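PDB 2DLB: yopT from Bacillus subtilis, which is a homodimeric protein of the SPbeta prophage whose biological role is still unknown. Local coordinates for residues L10-V15 / V43-A48; T28-I33 / Y62-T67. One frame throughout, in Å; residues are numbered along the deposited sequence.

Interaction 1 (L10-V15 / V43-A48); sequences LNLEIV and VSFLKA
Phe45 points the far end of its ring, CZ, at the ends of Leu10 and Leu12, two neighbouring residues on one side of strand 3-19, and this meeting of one aromatic ring with two leucines makes up nearly all of the contact. The ring carries the largest share of the buried surface, 53 Å², and each leucine gives about 30 Å². Leu10 CD1 sits 3.7 Å from Phe45 CZ and also touches CE1 on that flank of the ring. Leu12 CD1 is 4.0 Å from the same Phe45 CZ, and its second methyl, CD2, reaches 4.2 Å from Phe45 CE2 on the other flank. The two CD1 methyls approach the ring obliquely, and the leucine side chains run against the direction of the phenylalanine. With CG beside the backbone N (chi1 -70°), the ring of Phe45 is directed toward strand 3-19. Leu12 CA and Phe45 CA are 11.2 Å apart, a gap the side chains fill from both ends.

The backbone of Phe45 is hydrogen-bonded to Glu53 of strand 52-69, while both segments also join antiparallel ladders with the second subunit, so the sheet runs on through the dimer. Leucine suits both places: the branch puts a methyl at the end of a flexible stem, one from Leu10 and two from Leu12. All three residues are buried and no hydrogen bond links the segments, which implies cohesion by dispersion and the hydrophobic effect.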
ATOM      1  N   LEU A  10       1.296  -5.171  -4.367  1.00  8.93           N
ATOM      2  CA  LEU A  10       2.095  -3.985  -4.138  1.00  9.36           C
ATOM      3  C   LEU A  10       2.947  -4.186  -2.885  1.00 11.36           C
ATOM      4  O   LEU A  10       2.390  -4.482  -1.816  1.00 15.28           O
ATOM      5  CB  LEU A  10       1.239  -2.746  -3.919  1.00 11.78           C
ATOM      6  CG  LEU A  10       0.084  -2.518  -4.874  1.00 12.18           C
ATOM      7  CD1 LEU A  10      -0.604  -1.196  -4.528  1.00 14.36           C
ATOM      8  CD2 LEU A  10       0.521  -2.553  -6.308  1.00 14.43           C
ATOM      9  N   ASN A  11       4.243  -4.035  -3.035  1.00  9.76           N
ATOM     10  CA  ASN A  11       5.151  -4.110  -1.900  1.00  9.62           C
ATOM     11  C   ASN A  11       5.662  -2.727  -1.613  1.00  9.46           C
ATOM     12  O   ASN A  11       6.439  -2.164  -2.358  1.00 10.44           O
ATOM     13  CB  ASN A  11       6.304  -5.054  -2.255  1.00 13.00           C
ATOM     14  CG  ASN A  11       5.783  -6.411  -2.725  1.00 26.58           C
ATOM     15  OD1 ASN A  11       6.131  -6.860  -3.814  1.00 46.18           O
ATOM     16  ND2 ASN A  11       4.958  -7.007  -1.876  1.00 34.33           N
ATOM     17  N   LEU A  12       5.163  -2.169  -0.534  1.00  9.32           N
ATOM     18  CA  LEU A  12       5.456  -0.834  -0.114  1.00  8.57           C
ATOM     19  C   LEU A  12       6.391  -0.841   1.096  1.00  8.65           C
ATOM     20  O   LEU A  12       6.352  -1.742   1.899  1.00 10.71           O
ATOM     21  CB  LEU A  12       4.186  -0.115   0.344  1.00  8.55           C
ATOM     22  CG  LEU A  12       2.991  -0.198  -0.618  1.00 10.21           C
ATOM     23  CD1 LEU A  12       1.858   0.670  -0.073  1.00 13.67           C
ATOM     24  CD2 LEU A  12       3.345   0.175  -2.020  1.00 12.23           C
ATOM     25  N   GLU A  13       7.194   0.203   1.235  1.00  8.46           N
ATOM     26  CA  GLU A  13       7.915   0.483   2.448  1.00  9.19           C
ATOM     27  C   GLU A  13       7.500   1.885   2.911  1.00  9.13           C
ATOM     28  O   GLU A  13       7.548   2.845   2.144  1.00 11.05           O
ATOM     29  CB  GLU A  13       9.439   0.401   2.249  1.00 10.97           C
ATOM     30  CG  GLU A  13      10.150   0.277   3.588  1.00 12.59           C
ATOM     31  CD  GLU A  13      10.109  -1.118   4.175  1.00 13.48           C
ATOM     32  OE1 GLU A  13       9.744  -2.118   3.533  1.00 15.02           O
ATOM     33  OE2 GLU A  13      10.464  -1.220   5.384  1.00 14.89           O
ATOM     34  N   ILE A  14       7.070   2.001   4.144  1.00  9.61           N
ATOM     35  CA  ILE A  14       6.632   3.256   4.761  1.00  9.89           C
ATOM     36  C   ILE A  14       7.548   3.570   5.944  1.00 11.04           C
ATOM     37  O   ILE A  14       8.286   2.708   6.457  1.00 12.36           O
ATOM     38  CB  ILE A  14       5.178   3.251   5.213  1.00 11.50           C
ATOM     39  CG1 ILE A  14       4.877   2.217   6.279  1.00 12.53           C
ATOM     40  CG2 ILE A  14       4.257   3.037   3.989  1.00 12.69           C
ATOM     41  CD1 ILE A  14       3.710   2.571   7.185  1.00 16.65           C
ATOM     42  N   VAL A  15       7.539   4.837   6.346  1.00 13.39           N
ATOM     43  CA  VAL A  15       8.348   5.353   7.440  1.00 16.96           C
ATOM     44  C   VAL A  15       7.403   5.936   8.470  1.00 21.34           C
ATOM     45  O   VAL A  15       6.555   6.752   8.094  1.00 30.01           O
ATOM     46  CB  VAL A  15       9.472   6.304   6.922  1.00 25.04           C
ATOM     47  CG1 VAL A  15       9.010   7.582   6.275  1.00 30.50           C
ATOM     48  CG2 VAL A  15      10.459   6.676   8.061  1.00 31.99           C
ATOM     49  N   VAL A  43      -7.335   1.648  -0.437  1.00  7.74           N
ATOM     50  CA  VAL A  43      -6.050   2.311  -0.300  1.00  7.50           C
ATOM     51  C   VAL A  43      -5.961   3.409  -1.355  1.00  6.50           C
ATOM     52  O   VAL A  43      -6.453   3.279  -2.462  1.00  8.10           O
ATOM     53  CB  VAL A  43      -4.892   1.300  -0.419  1.00  7.80           C
ATOM     54  CG1 VAL A  43      -4.849   0.591  -1.771  1.00  9.81           C
ATOM     55  CG2 VAL A  43      -3.546   1.960  -0.084  1.00  9.37           C
ATOM     56  N   SER A  44      -5.331   4.514  -0.973  1.00  7.25           N
ATOM     57  CA  SER A  44      -5.138   5.612  -1.903  1.00  7.40           C
ATOM     58  C   SER A  44      -3.689   6.020  -1.950  1.00  7.24           C
ATOM     59  O   SER A  44      -2.959   5.930  -0.954  1.00  9.03           O
ATOM     60  CB  SER A  44      -6.029   6.784  -1.503  1.00 11.91           C
ATOM     61  OG  SER A  44      -5.703   7.597  -0.496  1.00 22.52           O
ATOM     62  N   PHE A  45      -3.250   6.458  -3.114  1.00  6.32           N
ATOM     63  CA  PHE A  45      -1.888   6.932  -3.340  1.00  6.66           C
ATOM     64  C   PHE A  45      -1.916   8.409  -3.727  1.00  6.86           C
ATOM     65  O   PHE A  45      -2.666   8.790  -4.617  1.00  7.39           O
ATOM     66  CB  PHE A  45      -1.187   6.148  -4.439  1.00  7.49           C
ATOM     67  CG  PHE A  45      -0.880   4.732  -4.006  1.00  7.47           C
ATOM     68  CD1 PHE A  45      -1.808   3.759  -4.081  1.00  7.22           C
ATOM     69  CD2 PHE A  45       0.369   4.459  -3.472  1.00 10.76           C
ATOM     70  CE1 PHE A  45      -1.531   2.487  -3.625  1.00  7.69           C
ATOM     71  CE2 PHE A  45       0.641   3.182  -3.041  1.00 12.72           C
ATOM     72  CZ  PHE A  45      -0.291   2.190  -3.106  1.00 10.00           C
ATOM     73  N   LEU A  46      -1.088   9.231  -3.085  1.00  6.55           N
ATOM     74  CA  LEU A  46      -0.798  10.604  -3.454  1.00  6.95           C
ATOM     75  C   LEU A  46       0.367  10.532  -4.445  1.00  7.65           C
ATOM     76  O   LEU A  46       1.530  10.337  -4.070  1.00  7.97           O
ATOM     77  CB  LEU A  46      -0.444  11.427  -2.244  1.00  9.08           C
ATOM     78  CG  LEU A  46      -0.031  12.886  -2.538  1.00 11.50           C
ATOM     79  CD1 LEU A  46      -1.117  13.650  -3.250  1.00 14.27           C
ATOM     80  CD2 LEU A  46       0.336  13.545  -1.213  1.00 17.24           C
ATOM     81  N   LYS A  47       0.048  10.620  -5.746  1.00  7.23           N
ATOM     82  CA  LYS A  47       1.013  10.404  -6.812  1.00  7.31           C
ATOM     83  C   LYS A  47       1.927  11.607  -6.924  1.00  6.92           C
ATOM     84  O   LYS A  47       1.703  12.671  -6.341  1.00  7.37           O
ATOM     85  CB  LYS A  47       0.235  10.083  -8.096  1.00  7.62           C
ATOM     86  CG  LYS A  47      -0.503   8.778  -8.057  1.00  9.93           C
ATOM     87  CD  LYS A  47      -1.388   8.395  -9.220  1.00 17.59           C
ATOM     88  CE  LYS A  47      -2.613   9.228  -9.411  1.00 22.15           C
ATOM     89  NZ  LYS A  47      -3.386   8.700 -10.613  1.00 24.24           N
ATOM     90  N   ALA A  48       3.002  11.416  -7.675  1.00  7.48           N
ATOM     91  CA  ALA A  48       4.030  12.444  -7.819  1.00  7.67           C
ATOM     92  C   ALA A  48       3.426  13.742  -8.331  1.00  7.17           C
ATOM     93  O   ALA A  48       3.908  14.810  -7.922  1.00  9.10           O
ATOM     94  CB  ALA A  48       5.146  11.992  -8.737  1.00 10.15           C
TER

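Interaction 2 (T28-I33 / Y62-T67); sequences TLVTRI and YEITNT
Tyr62 and Ile64, alternate residues on one side of strand 52-69, reach up to Val30, which faces the strand, and Thr31 on the flank of helix 23-35. The tyrosine and threonine side chains cross at about a right angle, and the phenol oxygen leads: Tyr62 OH lies 3.3 Å from Thr31 CG2. Beside it, the carbonyl oxygen of Thr31 stands obliquely to the ring. Chi1 of 72° sets Tyr62 CG between its own backbone N and carbonyl carbon, and from there the ring extends to the helix. Its hydroxyl is hydrogen-bonded to OE1 of Glu35, the last residue of the same helix, so the tyrosine combines an apolar ring with an anchored polar tip.

This is the packing of a helix against a beta-sheet: the short axes approach to 9.7 Å and run nearly antiparallel, at 150°. The strand is also laddered to the second subunit, and Ile8 of that subunit packs on Val30, so the helix covers a surface to which both chains contribute.

Ile64 makes its contacts with its outermost methyl. CD1 comes within 3.9 Å of Val30 CG1, an apolar pair whose side chains meet at a slant, and lies 3.8 Å from Thr31 OG1, where the threonine side chain passes almost perpendicular to the isoleucine. Val30, buried and beta-branched, offers CG1 to this methyl because that branch is anti to the backbone N (chi1 163°). Threonine suits this partly exposed position: its methyl meets the tyrosine, while its hydroxyl is hydrogen-bonded to the carbonyl oxygen of Glu27, one helical turn back.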
ATOM      1  N   THR A  28       5.789  -1.838  19.488  1.00 13.24           N
ATOM      2  CA  THR A  28       4.416  -2.130  19.922  1.00 12.70           C
ATOM      3  C   THR A  28       3.462  -1.062  19.437  1.00 13.60           C
ATOM      4  O   THR A  28       2.334  -1.380  19.002  1.00 14.18           O
ATOM      5  CB  THR A  28       4.429  -2.230  21.464  1.00 16.84           C
ATOM      6  OG1 THR A  28       5.270  -3.326  21.853  1.00 16.24           O
ATOM      7  CG2 THR A  28       3.033  -2.441  21.979  1.00 21.23           C
ATOM      8  N   LEU A  29       3.857   0.212  19.485  1.00 13.13           N
ATOM      9  CA  LEU A  29       3.008   1.315  19.037  1.00 13.37           C
ATOM     10  C   LEU A  29       2.715   1.192  17.534  1.00 12.85           C
ATOM     11  O   LEU A  29       1.569   1.310  17.117  1.00 14.41           O
ATOM     12  CB  LEU A  29       3.656   2.653  19.383  1.00 14.20           C
ATOM     13  CG  LEU A  29       3.771   3.084  20.849  1.00 15.38           C
ATOM     14  CD1 LEU A  29       4.710   4.275  21.029  1.00 20.03           C
ATOM     15  CD2 LEU A  29       2.448   3.491  21.459  1.00 19.78           C
ATOM     16  N   VAL A  30       3.751   0.986  16.703  1.00 11.22           N
ATOM     17  CA  VAL A  30       3.583   0.849  15.273  1.00 11.76           C
ATOM     18  C   VAL A  30       2.766  -0.381  14.965  1.00 10.34           C
ATOM     19  O   VAL A  30       1.906  -0.375  14.061  1.00 11.93           O
ATOM     20  CB  VAL A  30       4.974   0.749  14.561  1.00 16.78           C
ATOM     21  CG1 VAL A  30       4.883   0.198  13.157  1.00 18.42           C
ATOM     22  CG2 VAL A  30       5.619   2.139  14.667  1.00 17.60           C
ATOM     23  N   THR A  31       2.967  -1.489  15.686  1.00 11.50           N
ATOM     24  CA  THR A  31       2.213  -2.719  15.448  1.00 11.79           C
ATOM     25  C   THR A  31       0.731  -2.489  15.664  1.00 12.71           C
ATOM     26  O   THR A  31      -0.102  -2.910  14.871  1.00 13.55           O
ATOM     27  CB  THR A  31       2.749  -3.846  16.337  1.00 13.16           C
ATOM     28  OG1 THR A  31       4.102  -4.142  15.916  1.00 13.61           O
ATOM     29  CG2 THR A  31       1.915  -5.103  16.175  1.00 14.67           C
ATOM     30  N   ARG A  32       0.344  -1.769  16.707  1.00 13.45           N
ATOM     31  CA  ARG A  32      -1.082  -1.525  16.957  1.00 14.40           C
ATOM     32  C   ARG A  32      -1.688  -0.779  15.776  1.00 14.59           C
ATOM     33  O   ARG A  32      -2.795  -1.064  15.306  1.00 14.82           O
ATOM     34  CB  ARG A  32      -1.252  -0.781  18.284  1.00 16.98           C
ATOM     35  CG  ARG A  32      -2.636  -0.519  18.827  1.00 28.44           C
ATOM     36  CD  ARG A  32      -2.618   0.053  20.239  1.00 44.37           C
ATOM     37  NE  ARG A  32      -3.836  -0.118  21.011  1.00 62.59           N
ATOM     38  CZ  ARG A  32      -4.338   0.646  21.968  1.00 65.54           C
ATOM     39  NH1 ARG A  32      -3.719   1.771  22.340  1.00 78.88           N
ATOM     40  NH2 ARG A  32      -5.477   0.353  22.599  1.00 76.10           N
ATOM     41  N   ILE A  33      -0.964   0.213  15.285  1.00 13.09           N
ATOM     42  CA  ILE A  33      -1.468   1.003  14.149  1.00 13.99           C
ATOM     43  C   ILE A  33      -1.672   0.083  12.952  1.00 13.57           C
ATOM     44  O   ILE A  33      -2.707   0.094  12.286  1.00 14.68           O
ATOM     45  CB  ILE A  33      -0.530   2.155  13.800  1.00 13.60           C
ATOM     46  CG1 ILE A  33      -0.553   3.250  14.882  1.00 16.91           C
ATOM     47  CG2 ILE A  33      -0.797   2.783  12.411  1.00 16.54           C
ATOM     48  CD1 ILE A  33       0.599   4.242  14.805  1.00 20.20           C
ATOM     49  N   TYR A  62       1.807  -7.041   6.905  1.00 11.71           N
ATOM     50  CA  TYR A  62       2.888  -6.113   7.204  1.00 11.23           C
ATOM     51  C   TYR A  62       3.933  -6.779   8.075  1.00 11.14           C
ATOM     52  O   TYR A  62       3.651  -7.751   8.784  1.00 11.79           O
ATOM     53  CB  TYR A  62       2.337  -4.811   7.870  1.00 13.47           C
ATOM     54  CG  TYR A  62       1.897  -5.081   9.287  1.00 13.28           C
ATOM     55  CD1 TYR A  62       0.620  -5.584   9.511  1.00 14.31           C
ATOM     56  CD2 TYR A  62       2.749  -4.814  10.358  1.00 18.10           C
ATOM     57  CE1 TYR A  62       0.221  -5.822  10.812  1.00 18.54           C
ATOM     58  CE2 TYR A  62       2.345  -5.084  11.638  1.00 23.36           C
ATOM     59  CZ  TYR A  62       1.081  -5.579  11.857  1.00 22.15           C
ATOM     60  OH  TYR A  62       0.749  -5.827  13.167  1.00 31.66           O
ATOM     61  N   GLU A  63       5.097  -6.122   8.050  1.00  9.66           N
ATOM     62  CA  GLU A  63       6.151  -6.504   9.016  1.00 11.78           C
ATOM     63  C   GLU A  63       7.052  -5.296   9.215  1.00 10.14           C
ATOM     64  O   GLU A  63       7.360  -4.599   8.244  1.00 10.85           O
ATOM     65  CB  GLU A  63       6.920  -7.714   8.539  1.00 14.50           C
ATOM     66  CG  GLU A  63       7.804  -7.458   7.377  1.00 23.09           C
ATOM     67  CD  GLU A  63       8.786  -8.550   6.986  1.00 31.14           C
ATOM     68  OE1 GLU A  63       8.896  -9.570   7.729  1.00 30.29           O
ATOM     69  OE2 GLU A  63       9.435  -8.334   5.915  1.00 39.86           O
ATOM     70  N   ILE A  64       7.504  -5.055  10.445  1.00  9.72           N
ATOM     71  CA  ILE A  64       8.482  -4.032  10.674  1.00  9.07           C
ATOM     72  C   ILE A  64       9.832  -4.517  10.117  1.00  8.55           C
ATOM     73  O   ILE A  64      10.198  -5.663  10.370  1.00 10.35           O
ATOM     74  CB  ILE A  64       8.555  -3.668  12.169  1.00  9.78           C
ATOM     75  CG1 ILE A  64       7.217  -3.122  12.701  1.00 11.33           C
ATOM     76  CG2 ILE A  64       9.701  -2.687  12.434  1.00 11.34           C
ATOM     77  CD1 ILE A  64       7.131  -2.787  14.163  1.00 13.79           C
ATOM     78  N   THR A  65      10.516  -3.663   9.375  1.00  8.90           N
ATOM     79  CA  THR A  65      11.818  -3.931   8.788  1.00  9.49           C
ATOM     80  C   THR A  65      12.972  -3.447   9.647  1.00 10.06           C
ATOM     81  O   THR A  65      13.919  -4.176   9.934  1.00 11.78           O
ATOM     82  CB  THR A  65      11.913  -3.260   7.395  1.00 11.89           C
ATOM     83  OG1 THR A  65      10.741  -3.599   6.611  1.00 13.32           O
ATOM     84  CG2 THR A  65      13.162  -3.741   6.704  1.00 12.27           C
ATOM     85  N   ASN A  66      12.911  -2.199  10.136  1.00  9.15           N
ATOM     86  CA  ASN A  66      13.914  -1.545  10.892  1.00 10.46           C
ATOM     87  C   ASN A  66      13.249  -0.693  12.004  1.00  9.66           C
ATOM     88  O   ASN A  66      12.203  -0.065  11.760  1.00 11.01           O
ATOM     89  CB  ASN A  66      14.725  -0.514  10.100  1.00 14.18           C
ATOM     90  CG  ASN A  66      15.255  -0.962   8.788  1.00 16.51           C
ATOM     91  OD1 ASN A  66      15.188  -0.339   7.739  1.00 18.17           O
ATOM     92  ND2 ASN A  66      15.835  -2.133   8.783  1.00 14.38           N
ATOM     93  N   THR A  67      13.931  -0.623  13.142  1.00  9.48           N
ATOM     94  CA  THR A  67      13.619   0.331  14.196  1.00 10.00           C
ATOM     95  C   THR A  67      14.910   0.971  14.649  1.00 10.26           C
ATOM     96  O   THR A  67      15.870   0.262  15.016  1.00 10.77           O
ATOM     97  CB  THR A  67      12.946  -0.351  15.387  1.00 10.78           C
ATOM     98  OG1 THR A  67      11.777  -1.026  14.912  1.00 10.60           O
ATOM     99  CG2 THR A  67      12.514   0.630  16.486  1.00 12.48           C
TER

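How the interactions relate
The centres of the two interactions lie 16 Å apart. Along the chain their segments alternate: 10-15, 28-33, 43-48, then 62-67, so each contact joins an earlier element to a later one and the two closures interlock. Interaction 1 ties strand 3-19 to strand 42-46, whereas interaction 2 sets helix 23-35 on strand 52-69; strands 42-46 and 52-69 are antiparallel neighbours in one sheet. A direct bridge joins the contacts, a probable hydrogen bond of 2.7 Å between Glu13 OE2 and Thr65 OG1. Both interactions also touch the second subunit through antiparallel ladders, so the packing within the chain is continuous with the homodimer interface.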